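Side-chain contacts in glycosylation Associate Protein 1 (Streptococcus agalactiae serotype V, PDB 6OYC), which probably takes part, as a component of the accessory Sec system, in the glycosylation and secretion of a streptococcal surface protein: residues Lys334-Thr337 and Ser338-Lys341; Asp325-His329 and Lys330-Lys334. One frame throughout, in Å; residues are numbered along the deposited sequence.

Interaction 1: Lys334-Thr337 and Ser338-Lys341; sequences KSLT and SLYK
Thr-337 and Lys-341, one helical turn apart, run side by side and point the same way, with Thr-337 CG2 4.1 Å from Lys-341 NZ. The methyl stands anti to the backbone N of Thr-337 (chi1 -70° to OG1), and the lysine chain, bent at chi3 and chi4, folds its ammonium back beside it. On another flank of the same turn Leu-336 and Leu-339 meet more loosely, branch to branch, CD2 to CD1 at 4.4 Å. Leu-339 also lies over the carbonyl of the preceding turn, its CG 3.3 Å from Ser-335 O. Beneath these side chains runs regular i to i+4 alpha-helical bonding. Tyr-340 N gives Leu-336 O the straightest of these bonds, 2.9 Å with an N-H...O angle of 172°, whereas that from Ser-338 N to Lys-334 O is weak at 3.4 Å. The CB of Tyr-340 rests 3.5 Å from Leu-336 O, but its ring swings away from this turn to meet Phe-377 and Phe-382, and its OH bonds Gln-379. Ser-338 OG leaves the turn to hydrogen-bond Glu-474 OE1 on helix 473-481. The stretch belongs to helix 329-344 of a beta-alpha-beta unit: Leu-336 and Leu-339 pack on strand 349-354, Leu-336 also touches helix 360-375, and Ser-338, Leu-339 and Lys-341 meet helix 473-481.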
# COMPACT_ATOMS: atom_id res chain seq x y z
N LYS A 334 -16.87 -23.59 13.20
CA LYS A 334 -15.88 -24.64 13.42
C LYS A 334 -14.63 -24.10 14.09
O LYS A 334 -14.00 -24.78 14.91
CB LYS A 334 -15.53 -25.33 12.10
CG LYS A 334 -16.51 -26.40 11.64
CD LYS A 334 -16.81 -26.29 10.15
CE LYS A 334 -16.86 -27.66 9.46
NZ LYS A 334 -17.86 -28.58 10.06
N SER A 335 -14.26 -22.86 13.76
CA SER A 335 -13.05 -22.27 14.33
C SER A 335 -13.23 -21.96 15.81
O SER A 335 -12.35 -22.27 16.62
CB SER A 335 -12.66 -21.01 13.56
OG SER A 335 -12.31 -21.32 12.22
N LEU A 336 -14.34 -21.33 16.18
CA LEU A 336 -14.61 -21.03 17.58
C LEU A 336 -14.56 -22.28 18.44
O LEU A 336 -14.06 -22.25 19.57
CB LEU A 336 -15.97 -20.37 17.74
CG LEU A 336 -16.10 -18.96 17.20
CD1 LEU A 336 -17.48 -18.45 17.54
CD2 LEU A 336 -15.01 -18.07 17.80
N THR A 337 -15.08 -23.39 17.92
CA THR A 337 -15.11 -24.62 18.70
C THR A 337 -13.70 -25.05 19.08
O THR A 337 -13.42 -25.36 20.25
CB THR A 337 -15.82 -25.72 17.91
OG1 THR A 337 -17.21 -25.39 17.83
CG2 THR A 337 -15.67 -27.06 18.59
N SER A 338 -12.78 -25.04 18.12
CA SER A 338 -11.43 -25.48 18.43
C SER A 338 -10.70 -24.46 19.29
O SER A 338 -9.89 -24.84 20.15
CB SER A 338 -10.65 -25.76 17.15
OG SER A 338 -11.00 -27.01 16.61
N LEU A 339 -10.98 -23.17 19.08
CA LEU A 339 -10.31 -22.14 19.88
C LEU A 339 -10.71 -22.26 21.34
O LEU A 339 -9.86 -22.13 22.23
CB LEU A 339 -10.64 -20.74 19.35
CG LEU A 339 -10.05 -20.33 17.99
CD1 LEU A 339 -10.68 -19.02 17.48
CD2 LEU A 339 -8.53 -20.22 18.04
N TYR A 340 -12.00 -22.50 21.60
CA TYR A 340 -12.47 -22.80 22.95
C TYR A 340 -11.67 -23.94 23.59
O TYR A 340 -11.17 -23.81 24.71
CB TYR A 340 -13.96 -23.13 22.91
CG TYR A 340 -14.62 -23.24 24.27
CD1 TYR A 340 -14.82 -22.11 25.05
CD2 TYR A 340 -15.05 -24.47 24.76
CE1 TYR A 340 -15.42 -22.21 26.30
CE2 TYR A 340 -15.67 -24.57 25.99
CZ TYR A 340 -15.84 -23.44 26.76
OH TYR A 340 -16.44 -23.52 28.00
N LYS A 341 -11.49 -25.04 22.85
CA LYS A 341 -10.82 -26.21 23.42
C LYS A 341 -9.38 -25.91 23.82
O LYS A 341 -8.95 -26.24 24.93
CB LYS A 341 -10.87 -27.38 22.42
CG LYS A 341 -12.17 -28.18 22.45
CD LYS A 341 -11.96 -29.56 21.86
CE LYS A 341 -12.96 -29.86 20.74
NZ LYS A 341 -14.38 -29.98 21.22

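Interaction 2: Asp325-His329 and Lys330-Lys334; sequences DRLSH and KELQK
Ser-328 and Glu-331 form a capping box at the N-terminus of helix 329-344, each side chain bonding the other's backbone N-H, and Leu-327 and Leu-332 add a hydrophobic staple beside it. Glu-331 OE1 takes the N-H of Ser-328 at 2.8 Å, approached from above the carboxylate plane, 36° out of it. In return Ser-328 OG accepts from Glu-331 N across a longer 3.3 Å, with an N-H...O angle of 153°. Side-chain shape serves this exchange: chi1 of 67° sets the serine hydroxyl between its own N and carbonyl carbon, turned to the helix start, while the glutamate chain, extended beyond CG, reaches back to the residue that caps it. The two bonds thus occupy amide hydrogens that have no partner in the helix's own i to i+4 pattern. That pattern starts directly behind the box, as Leu-332 N bonds Ser-328 O and Gln-333 N bonds His-329 O.

Around the box lie the next side chains. Lys-330 bends at chi2 and draws its aliphatic chain along the serine hydroxyl, CE 3.1 Å from Ser-328 OG. Leu-327 crosses the Glu-331 side chain at about a right angle and brings its CD2 near OE1. Farther out, His-329 stacks its ring on Tyr-369, and Gln-333 NE2 makes a weak hydrogen bond to the hydroxyl of that tyrosine. Upstream in the loop that follows strand 318-323, Asp-325 OD2 accepts from Tyr-356 N, and Arg-326 NH1 bonds a glycerol probably left from crystallisation. The staple joins the residue before the N-cap to the fourth residue after it, Leu-327 CD1 lying 3.7 Å from Leu-332 CD2.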
# COMPACT_ATOMS: atom_id res chain seq x y z
N ASP A 325 -11.68 -12.55 7.59
CA ASP A 325 -12.15 -12.27 6.24
C ASP A 325 -12.19 -13.52 5.36
O ASP A 325 -11.35 -14.41 5.46
CB ASP A 325 -11.25 -11.23 5.57
CG ASP A 325 -11.32 -9.88 6.24
OD1 ASP A 325 -12.43 -9.47 6.66
OD2 ASP A 325 -10.27 -9.24 6.38
N ARG A 326 -13.18 -13.54 4.47
CA ARG A 326 -13.46 -14.60 3.51
C ARG A 326 -13.85 -15.91 4.15
O ARG A 326 -13.99 -16.91 3.44
CB ARG A 326 -12.28 -14.86 2.57
CG ARG A 326 -11.71 -13.63 1.89
CD ARG A 326 -10.45 -14.05 1.15
NE ARG A 326 -9.81 -12.96 0.43
CZ ARG A 326 -10.24 -12.49 -0.73
NH1 ARG A 326 -11.31 -13.03 -1.31
NH2 ARG A 326 -9.60 -11.48 -1.32
N LEU A 327 -14.01 -15.96 5.47
CA LEU A 327 -14.49 -17.17 6.12
C LEU A 327 -16.01 -17.17 6.15
O LEU A 327 -16.63 -16.14 6.46
CB LEU A 327 -13.94 -17.29 7.54
CG LEU A 327 -12.43 -17.43 7.64
CD1 LEU A 327 -12.00 -17.56 9.09
CD2 LEU A 327 -11.94 -18.60 6.80
N SER A 328 -16.60 -18.31 5.80
CA SER A 328 -18.04 -18.45 5.92
C SER A 328 -18.44 -18.60 7.39
O SER A 328 -17.62 -18.93 8.26
CB SER A 328 -18.53 -19.67 5.15
OG SER A 328 -18.04 -20.84 5.78
N HIS A 329 -19.73 -18.36 7.66
CA HIS A 329 -20.23 -18.47 9.03
C HIS A 329 -19.94 -19.84 9.63
O HIS A 329 -19.51 -19.94 10.78
CB HIS A 329 -21.72 -18.16 9.07
CG HIS A 329 -22.03 -16.71 8.92
ND1 HIS A 329 -23.31 -16.20 8.98
CD2 HIS A 329 -21.22 -15.64 8.72
CE1 HIS A 329 -23.28 -14.89 8.81
NE2 HIS A 329 -22.02 -14.52 8.65
N LYS A 330 -20.14 -20.91 8.85
CA LYS A 330 -19.87 -22.25 9.38
C LYS A 330 -18.39 -22.45 9.65
O LYS A 330 -18.02 -23.17 10.58
CB LYS A 330 -20.41 -23.33 8.42
CG LYS A 330 -19.65 -23.50 7.10
CD LYS A 330 -20.42 -22.93 5.89
CE LYS A 330 -19.69 -23.18 4.56
NZ LYS A 330 -20.42 -22.54 3.46
N GLU A 331 -17.52 -21.82 8.86
CA GLU A 331 -16.09 -21.89 9.15
C GLU A 331 -15.74 -21.11 10.40
O GLU A 331 -14.82 -21.50 11.14
CB GLU A 331 -15.30 -21.37 7.95
CG GLU A 331 -15.29 -22.34 6.79
CD GLU A 331 -14.90 -21.69 5.47
OE1 GLU A 331 -14.85 -20.44 5.38
OE2 GLU A 331 -14.67 -22.46 4.52
N LEU A 332 -16.44 -20.01 10.68
CA LEU A 332 -16.22 -19.33 11.95
C LEU A 332 -16.68 -20.21 13.10
O LEU A 332 -15.99 -20.32 14.12
CB LEU A 332 -16.94 -17.98 11.96
CG LEU A 332 -16.36 -17.00 10.94
CD1 LEU A 332 -17.14 -15.69 10.86
CD2 LEU A 332 -14.88 -16.75 11.23
N GLN A 333 -17.83 -20.86 12.93
CA GLN A 333 -18.33 -21.77 13.94
C GLN A 333 -17.29 -22.85 14.23
O GLN A 333 -16.85 -23.02 15.38
CB GLN A 333 -19.65 -22.38 13.48
CG GLN A 333 -20.87 -21.57 13.86
CD GLN A 333 -22.07 -22.46 14.18
OE1 GLN A 333 -21.95 -23.69 14.20
NE2 GLN A 333 -23.23 -21.83 14.41
N LYS A 334 -16.87 -23.59 13.20
CA LYS A 334 -15.88 -24.64 13.42
C LYS A 334 -14.63 -24.10 14.09
O LYS A 334 -14.00 -24.78 14.91
CB LYS A 334 -15.53 -25.33 12.10
CG LYS A 334 -16.51 -26.40 11.64
CD LYS A 334 -16.81 -26.29 10.15
CE LYS A 334 -16.86 -27.66 9.46
NZ LYS A 334 -17.86 -28.58 10.06

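Interactions 1 and 2 follow one another along helix 329-344 and share Lys-334, their centres about 11 Å apart. Residues 325-334 are a surface contact that turns the loop after strand 318-323 into the helix; residues 334-341 form the partly buried middle of that helix. The chemistry shifts accordingly. At the start, side chains answer backbone amides reciprocally, whereas farther along i to i+4 backbone bonds carry the contact and the hydroxyls of Ser-338 and Tyr-340 reach Glu-474 and Gln-379. The two contacts are joined by hydroxyls that bond back to the preceding turn, Ser-335 OG to Glu-331 O and, weakly, Thr-337 OG1 to Gln-333 O.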